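Local coordinates for protein D-ribulose-5-phosphate 3-epimerase, putative (Plasmodium falciparum, PDB 1TQX) that probably interconverts D-ribulose 5-phosphate and D-xylulose 5-phosphate as a metal-dependent 3-epimerase with a TIM-barrel fold, at residues Q177-L182 with I197-T202; G118-P123 with L143-E148. All coordinates share one frame; numbering follows the deposited sequence.

Contact 1. Residues Q177-L182 with I197-T202; sequences QVDGGL and IIVAGT. With ZN (zinc ion), chain D; SO4 (sulfate ion), chain C.
Val178 and Ile198 lie side by side and point the same way, with Val178 CG2 3.6 Å from Ile198 CD1. Leu182 meets Ile198 at about a right angle, with Leu182 CG 3.8 Å from Ile198 CG2. These side chains face helix 184-193, where Thr187 and Ser190 complete the packing. The other face carries Gln177, Ile197, Asp179 and Val199. Gln177 CG is anti to the backbone N (chi1 -174°) and the chain runs on extended, which carries its amide across Ile197 to Val199. There Gln177 NE2 comes to 3.2 Å from Val199 CG2, while its hydrogen bond goes to Asp68. The segments belong to a beta-alpha-beta unit of the TIM barrel: strands 175-179 and 197-200 are parallel neighbours, with helix 184-193 between them in sequence. Two backbone bonds join them. Val178 N donates to Ile197 O at 3.2 Å, and Val199 N donates to Val178 O at 3.1 Å. Val199 CG1 packs against the carboxylate of Asp179. OD1 of that carboxylate binds the zinc ion at 2.3 Å, and His36, Asp38 and His70 supply the other ligands. After Asp179 the backbone loops out at Gly180 and Gly181 and returns at Leu182; water 1 ties this turn to the other strand. It accepts from Gly180 N and Leu182 N, and donates to Val199 O at 2.7 Å and to sulfate O1. Water 2 links Leu182 O to sulfate O3. Thr202 OG1 donates to sulfate O4 at 3.0 Å; Gly181 N, Gly201 N and Thr202 N add weak bonds, and Gly153 N also binds the ion. Gly201 is the N-cap residue of the next helix, so the helix dipole may add to the pull on the anion. Gly181, Gly201 and Thr202 are predicted substrate-binding residues, consistent with the sulfate marking the phosphate site.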
ATOM      1  N   GLN A 177      -4.274   4.997  -2.414  1.00 22.83           N
ATOM      2  CA  GLN A 177      -3.838   3.662  -2.790  1.00 21.24           C
ATOM      3  C   GLN A 177      -4.952   2.636  -2.563  1.00 21.54           C
ATOM      4  O   GLN A 177      -5.681   2.708  -1.574  1.00 21.18           O
ATOM      5  CB  GLN A 177      -2.593   3.325  -1.950  1.00 21.60           C
ATOM      6  CG  GLN A 177      -1.895   2.024  -2.274  1.00 21.18           C
ATOM      7  CD  GLN A 177      -0.618   1.858  -1.467  1.00 23.46           C
ATOM      8  OE1 GLN A 177      -0.611   2.076  -0.254  1.00 23.72           O
ATOM      9  NE2 GLN A 177       0.466   1.466  -2.132  1.00 19.77           N
ATOM     10  N   VAL A 178      -5.102   1.700  -3.497  1.00 20.93           N
ATOM     11  CA  VAL A 178      -6.120   0.658  -3.373  1.00 21.16           C
ATOM     12  C   VAL A 178      -5.377  -0.659  -3.315  1.00 21.56           C
ATOM     13  O   VAL A 178      -4.366  -0.839  -3.992  1.00 21.11           O
ATOM     14  CB  VAL A 178      -7.132   0.680  -4.548  1.00 21.03           C
ATOM     15  CG1 VAL A 178      -8.044   1.890  -4.394  1.00 21.81           C
ATOM     16  CG2 VAL A 178      -6.406   0.728  -5.882  1.00 22.87           C
ATOM     17  N   ASP A 179      -5.890  -1.589  -2.521  1.00 22.68           N
ATOM     18  CA  ASP A 179      -5.192  -2.847  -2.309  1.00 23.38           C
ATOM     19  C   ASP A 179      -6.167  -3.991  -2.041  1.00 21.95           C
ATOM     20  O   ASP A 179      -6.916  -3.958  -1.066  1.00 21.25           O
ATOM     21  CB  ASP A 179      -4.251  -2.604  -1.122  1.00 23.61           C
ATOM     22  CG  ASP A 179      -3.431  -3.812  -0.723  1.00 27.79           C
ATOM     23  OD1 ASP A 179      -2.631  -3.633   0.225  1.00 26.79           O
ATOM     24  OD2 ASP A 179      -3.562  -4.905  -1.318  1.00 26.67           O
ATOM     25  N   GLY A 180      -6.154  -4.997  -2.913  1.00 22.29           N
ATOM     26  CA  GLY A 180      -7.049  -6.132  -2.752  1.00 23.09           C
ATOM     27  C   GLY A 180      -7.892  -6.412  -3.983  1.00 23.57           C
ATOM     28  O   GLY A 180      -8.887  -5.732  -4.238  1.00 23.69           O
ATOM     29  N   GLY A 181      -7.480  -7.407  -4.759  1.00 23.65           N
ATOM     30  CA  GLY A 181      -8.221  -7.775  -5.952  1.00 23.46           C
ATOM     31  C   GLY A 181      -8.074  -6.854  -7.151  1.00 23.31           C
ATOM     32  O   GLY A 181      -8.946  -6.836  -8.021  1.00 23.25           O
ATOM     33  N   LEU A 182      -6.990  -6.086  -7.210  1.00 21.53           N
ATOM     34  CA  LEU A 182      -6.782  -5.188  -8.340  1.00 22.40           C
ATOM     35  C   LEU A 182      -6.300  -5.928  -9.582  1.00 23.58           C
ATOM     36  O   LEU A 182      -5.344  -6.705  -9.528  1.00 23.96           O
ATOM     37  CB  LEU A 182      -5.764  -4.087  -7.988  1.00 21.37           C
ATOM     38  CG  LEU A 182      -6.291  -2.808  -7.325  1.00 21.55           C
ATOM     39  CD1 LEU A 182      -7.301  -2.128  -8.258  1.00 21.35           C
ATOM     40  CD2 LEU A 182      -6.945  -3.139  -5.993  1.00 20.28           C
ATOM     41  N   ILE A 197      -2.472   5.151  -6.932  1.00 22.77           N
ATOM     42  CA  ILE A 197      -1.457   4.153  -6.621  1.00 22.20           C
ATOM     43  C   ILE A 197      -2.167   2.806  -6.590  1.00 21.51           C
ATOM     44  O   ILE A 197      -3.137   2.621  -5.857  1.00 22.11           O
ATOM     45  CB  ILE A 197      -0.780   4.425  -5.265  1.00 22.17           C
ATOM     46  CG1 ILE A 197      -0.182   5.839  -5.264  1.00 24.20           C
ATOM     47  CG2 ILE A 197       0.321   3.391  -5.024  1.00 22.19           C
ATOM     48  CD1 ILE A 197       0.568   6.185  -4.000  1.00 26.77           C
ATOM     49  N   ILE A 198      -1.673   1.865  -7.383  1.00 20.78           N
ATOM     50  CA  ILE A 198      -2.305   0.557  -7.487  1.00 20.25           C
ATOM     51  C   ILE A 198      -1.474  -0.597  -6.957  1.00 19.23           C
ATOM     52  O   ILE A 198      -0.393  -0.878  -7.474  1.00 20.16           O
ATOM     53  CB  ILE A 198      -2.641   0.253  -8.962  1.00 21.15           C
ATOM     54  CG1 ILE A 198      -3.417   1.428  -9.570  1.00 20.84           C
ATOM     55  CG2 ILE A 198      -3.409  -1.068  -9.063  1.00 22.44           C
ATOM     56  CD1 ILE A 198      -4.735   1.741  -8.886  1.00 22.36           C
ATOM     57  N   VAL A 199      -1.980  -1.274  -5.934  1.00 18.95           N
ATOM     58  CA  VAL A 199      -1.279  -2.432  -5.393  1.00 18.17           C
ATOM     59  C   VAL A 199      -1.921  -3.663  -6.023  1.00 19.15           C
ATOM     60  O   VAL A 199      -3.127  -3.881  -5.887  1.00 20.34           O
ATOM     61  CB  VAL A 199      -1.419  -2.520  -3.856  1.00 17.95           C
ATOM     62  CG1 VAL A 199      -0.836  -3.841  -3.356  1.00 18.62           C
ATOM     63  CG2 VAL A 199      -0.703  -1.347  -3.205  1.00 17.03           C
ATOM     64  N   ALA A 200      -1.124  -4.469  -6.712  1.00 20.15           N
ATOM     65  CA  ALA A 200      -1.648  -5.663  -7.362  1.00 21.59           C
ATOM     66  C   ALA A 200      -0.725  -6.839  -7.103  1.00 21.07           C
ATOM     67  O   ALA A 200       0.488  -6.734  -7.271  1.00 21.53           O
ATOM     68  CB  ALA A 200      -1.782  -5.424  -8.871  1.00 21.17           C
ATOM     69  N   GLY A 201      -1.304  -7.961  -6.694  1.00 22.01           N
ATOM     70  CA  GLY A 201      -0.499  -9.135  -6.425  1.00 22.05           C
ATOM     71  C   GLY A 201      -0.685 -10.206  -7.477  1.00 23.57           C
ATOM     72  O   GLY A 201       0.099 -10.318  -8.421  1.00 22.03           O
ATOM     73  N   THR A 202      -1.742 -10.990  -7.312  1.00 23.48           N
ATOM     74  CA  THR A 202      -2.054 -12.075  -8.225  1.00 25.54           C
ATOM     75  C   THR A 202      -2.073 -11.685  -9.702  1.00 24.68           C
ATOM     76  O   THR A 202      -1.475 -12.373 -10.537  1.00 26.69           O
ATOM     77  CB  THR A 202      -3.423 -12.693  -7.883  1.00 27.62           C
ATOM     78  OG1 THR A 202      -3.444 -13.083  -6.504  1.00 31.77           O
ATOM     79  CG2 THR A 202      -3.687 -13.912  -8.752  1.00 29.78           C
TER
HETATM   80 ZN    ZN D 900      -0.786  -4.197   1.415  1.00 23.78          ZN
HETATM   81  S   SO4 C2224      -4.336  -9.452  -4.576  1.00 34.29           S
HETATM   82  O1  SO4 C2224      -3.353  -8.389  -4.859  1.00 37.64           O
HETATM   83  O2  SO4 C2224      -4.993  -9.184  -3.284  1.00 36.30           O
HETATM   84  O3  SO4 C2224      -5.363  -9.458  -5.624  1.00 38.65           O
HETATM   85  O4  SO4 C2224      -3.653 -10.762  -4.544  1.00 36.07           O
HETATM   86  O   HOH W   1      -4.641  -5.949  -5.168  1.00 21.27           O
HETATM   87  O   HOH W   2      -4.149  -8.719  -7.950  1.00 25.21           O

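Contact 2. Residues G118-P123 with L143-E148; sequences GISIKP and LVMTVE
A TIM-barrel beta-alpha-beta unit brings strands 116-121 and 141-145 together as parallel neighbours, and Ser120 pairs with Leu143 across them. Three backbone bonds form the ladder. Leu143 N donates to Ile119 O at 2.9 Å, Ile121 N to Leu143 O at 3.3 Å, and Met145 N to Ile121 O at 3.3 Å. Ser120 adds a side-chain bond: chi1 of -176° turns OG away from its own N and across to the neighbouring strand, where the hydroxyl donates to Leu143 O at 2.9 Å. It reaches this oxygen from the opposite face of the carbonyl plane to Ile121 N. Leu143 CD2 packs 3.5 Å from Ser120 OG, and Met145 CG comes to 3.7 Å from Ser120 OG. At the C-terminal end, Pro123 CD rests 3.9 Å from Met145 CB. The proline ring also reaches the loop after the strand, with CG 3.4 Å from Val147 O. Water 3 donates to both Ile121 O and Met145 O, bridging the backbones where they part. Ser120, Leu143 and Met145 all touch His70, a zinc ligand. Leu143 O thus takes two hydrogen bonds, and the one from Ser120 fixes the rotation of a hydroxyl buried beside the metal site.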
ATOM      1  N   GLY A 118       1.900   6.495   5.553  1.00 20.38           N
ATOM      2  CA  GLY A 118       0.618   6.101   5.019  1.00 20.84           C
ATOM      3  C   GLY A 118      -0.252   5.592   6.151  1.00 20.96           C
ATOM      4  O   GLY A 118       0.257   5.164   7.189  1.00 20.40           O
ATOM      5  N   ILE A 119      -1.563   5.665   5.973  1.00 21.31           N
ATOM      6  CA  ILE A 119      -2.476   5.150   6.982  1.00 21.57           C
ATOM      7  C   ILE A 119      -3.522   4.344   6.222  1.00 20.86           C
ATOM      8  O   ILE A 119      -4.006   4.772   5.172  1.00 20.51           O
ATOM      9  CB  ILE A 119      -3.142   6.283   7.815  1.00 21.99           C
ATOM     10  CG1 ILE A 119      -3.862   5.670   9.021  1.00 23.02           C
ATOM     11  CG2 ILE A 119      -4.131   7.078   6.961  1.00 21.41           C
ATOM     12  CD1 ILE A 119      -4.351   6.694  10.041  1.00 21.62           C
ATOM     13  N   SER A 120      -3.847   3.165   6.739  1.00 20.58           N
ATOM     14  CA  SER A 120      -4.811   2.304   6.078  1.00 20.79           C
ATOM     15  C   SER A 120      -6.071   2.052   6.901  1.00 21.80           C
ATOM     16  O   SER A 120      -6.046   2.097   8.134  1.00 21.77           O
ATOM     17  CB  SER A 120      -4.149   0.964   5.732  1.00 19.97           C
ATOM     18  OG  SER A 120      -5.031   0.117   5.012  1.00 22.30           O
ATOM     19  N   ILE A 121      -7.172   1.807   6.193  1.00 21.44           N
ATOM     20  CA  ILE A 121      -8.458   1.502   6.808  1.00 22.85           C
ATOM     21  C   ILE A 121      -9.033   0.241   6.164  1.00 23.45           C
ATOM     22  O   ILE A 121      -8.970   0.072   4.944  1.00 21.53           O
ATOM     23  CB  ILE A 121      -9.493   2.652   6.637  1.00 23.06           C
ATOM     24  CG1 ILE A 121      -9.508   3.138   5.185  1.00 24.86           C
ATOM     25  CG2 ILE A 121      -9.202   3.773   7.623  1.00 21.96           C
ATOM     26  CD1 ILE A 121     -10.561   4.197   4.902  1.00 26.94           C
ATOM     27  N   LYS A 122      -9.586  -0.638   6.992  1.00 23.45           N
ATOM     28  CA  LYS A 122     -10.181  -1.877   6.514  1.00 24.56           C
ATOM     29  C   LYS A 122     -11.582  -1.608   5.948  1.00 24.67           C
ATOM     30  O   LYS A 122     -12.166  -0.550   6.186  1.00 24.39           O
ATOM     31  CB  LYS A 122     -10.222  -2.901   7.654  1.00 23.39           C
ATOM     32  CG  LYS A 122      -8.829  -3.247   8.182  1.00 27.73           C
ATOM     33  CD  LYS A 122      -8.804  -4.495   9.058  1.00 28.90           C
ATOM     34  CE  LYS A 122      -9.471  -4.276  10.403  1.00 30.68           C
ATOM     35  NZ  LYS A 122      -9.440  -5.511  11.251  1.00 30.58           N
ATOM     36  N   PRO A 123     -12.135  -2.563   5.186  1.00 25.58           N
ATOM     37  CA  PRO A 123     -13.463  -2.417   4.582  1.00 25.37           C
ATOM     38  C   PRO A 123     -14.574  -1.845   5.463  1.00 25.66           C
ATOM     39  O   PRO A 123     -15.304  -0.954   5.036  1.00 26.03           O
ATOM     40  CB  PRO A 123     -13.773  -3.832   4.105  1.00 24.95           C
ATOM     41  CG  PRO A 123     -12.410  -4.336   3.705  1.00 25.22           C
ATOM     42  CD  PRO A 123     -11.555  -3.882   4.862  1.00 24.60           C
ATOM     43  N   LEU A 143      -4.313   4.202   2.329  1.00 21.80           N
ATOM     44  CA  LEU A 143      -4.471   2.910   1.674  1.00 21.58           C
ATOM     45  C   LEU A 143      -5.871   2.375   1.969  1.00 21.47           C
ATOM     46  O   LEU A 143      -6.155   1.938   3.085  1.00 21.39           O
ATOM     47  CB  LEU A 143      -3.403   1.932   2.197  1.00 22.85           C
ATOM     48  CG  LEU A 143      -3.157   0.590   1.490  1.00 22.53           C
ATOM     49  CD1 LEU A 143      -1.966  -0.102   2.159  1.00 22.50           C
ATOM     50  CD2 LEU A 143      -4.384  -0.295   1.563  1.00 26.32           C
ATOM     51  N   VAL A 144      -6.742   2.434   0.965  1.00 21.15           N
ATOM     52  CA  VAL A 144      -8.110   1.953   1.088  1.00 20.57           C
ATOM     53  C   VAL A 144      -8.128   0.464   0.747  1.00 20.79           C
ATOM     54  O   VAL A 144      -7.948   0.091  -0.412  1.00 19.97           O
ATOM     55  CB  VAL A 144      -9.062   2.708   0.111  1.00 22.86           C
ATOM     56  CG1 VAL A 144     -10.462   2.105   0.163  1.00 24.18           C
ATOM     57  CG2 VAL A 144      -9.110   4.190   0.465  1.00 21.11           C
ATOM     58  N   MET A 145      -8.315  -0.387   1.753  1.00 20.92           N
ATOM     59  CA  MET A 145      -8.368  -1.825   1.507  1.00 21.70           C
ATOM     60  C   MET A 145      -9.633  -2.110   0.708  1.00 22.46           C
ATOM     61  O   MET A 145     -10.721  -1.667   1.088  1.00 23.61           O
ATOM     62  CB  MET A 145      -8.430  -2.616   2.818  1.00 19.49           C
ATOM     63  CG  MET A 145      -7.152  -2.619   3.647  1.00 22.27           C
ATOM     64  SD  MET A 145      -5.715  -3.271   2.759  1.00 26.98           S
ATOM     65  CE  MET A 145      -6.238  -4.928   2.366  1.00 25.01           C
ATOM     66  N   THR A 146      -9.492  -2.836  -0.395  1.00 21.28           N
ATOM     67  CA  THR A 146     -10.651  -3.186  -1.210  1.00 22.74           C
ATOM     68  C   THR A 146     -10.993  -4.658  -0.996  1.00 24.97           C
ATOM     69  O   THR A 146     -11.771  -5.254  -1.746  1.00 24.09           O
ATOM     70  CB  THR A 146     -10.407  -2.893  -2.705  1.00 21.20           C
ATOM     71  OG1 THR A 146      -9.119  -3.381  -3.097  1.00 21.48           O
ATOM     72  CG2 THR A 146     -10.478  -1.387  -2.961  1.00 24.27           C
ATOM     73  N   VAL A 147     -10.400  -5.227   0.051  1.00 25.16           N
ATOM     74  CA  VAL A 147     -10.632  -6.607   0.442  1.00 27.72           C
ATOM     75  C   VAL A 147     -10.301  -6.736   1.931  1.00 29.37           C
ATOM     76  O   VAL A 147      -9.626  -5.872   2.490  1.00 27.63           O
ATOM     77  CB  VAL A 147      -9.741  -7.581  -0.367  1.00 30.11           C
ATOM     78  CG1 VAL A 147      -8.315  -7.604   0.194  1.00 28.20           C
ATOM     79  CG2 VAL A 147     -10.344  -8.953  -0.339  1.00 32.49           C
ATOM     80  N   GLU A 148     -10.799  -7.790   2.577  1.00 30.40           N
ATOM     81  CA  GLU A 148     -10.514  -8.025   3.995  1.00 32.48           C
ATOM     82  C   GLU A 148      -9.031  -8.418   4.052  1.00 31.19           C
ATOM     83  O   GLU A 148      -8.640  -9.471   3.551  1.00 30.62           O
ATOM     84  CB  GLU A 148     -11.398  -9.162   4.519  1.00 37.37           C
ATOM     85  CG  GLU A 148     -12.897  -8.890   4.376  1.00 45.14           C
ATOM     86  CD  GLU A 148     -13.745 -10.156   4.351  1.00 51.22           C
ATOM     87  OE1 GLU A 148     -13.693 -10.944   5.323  1.00 55.07           O
ATOM     88  OE2 GLU A 148     -14.471 -10.364   3.352  1.00 51.02           O
TER
HETATM   89  O   HOH W   3     -11.346   0.267   3.065  1.00 21.03           O

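The contacts sit side by side in the barrel, their centres about 10 Å apart, because strands 141-145 and 175-179 are neighbours. Gln177 O of contact 1 is 2.8 Å from Val144 N of contact 2, a probable backbone hydrogen bond. Past the strand ends, Gly180 O is 2.6 Å from Thr146 OG1, and Gly180 CA packs on Val147 CG1. Both contacts reach the active site. Contact 1 gives the zinc ligand Asp179 and several of the hydrogen bonds to the sulfate, most of them weak. Contact 2 lines the same site without a metal ligand: the Leu143 side chain is about 4 Å from the zinc ion, and that of Val147 about 5 Å from the sulfate.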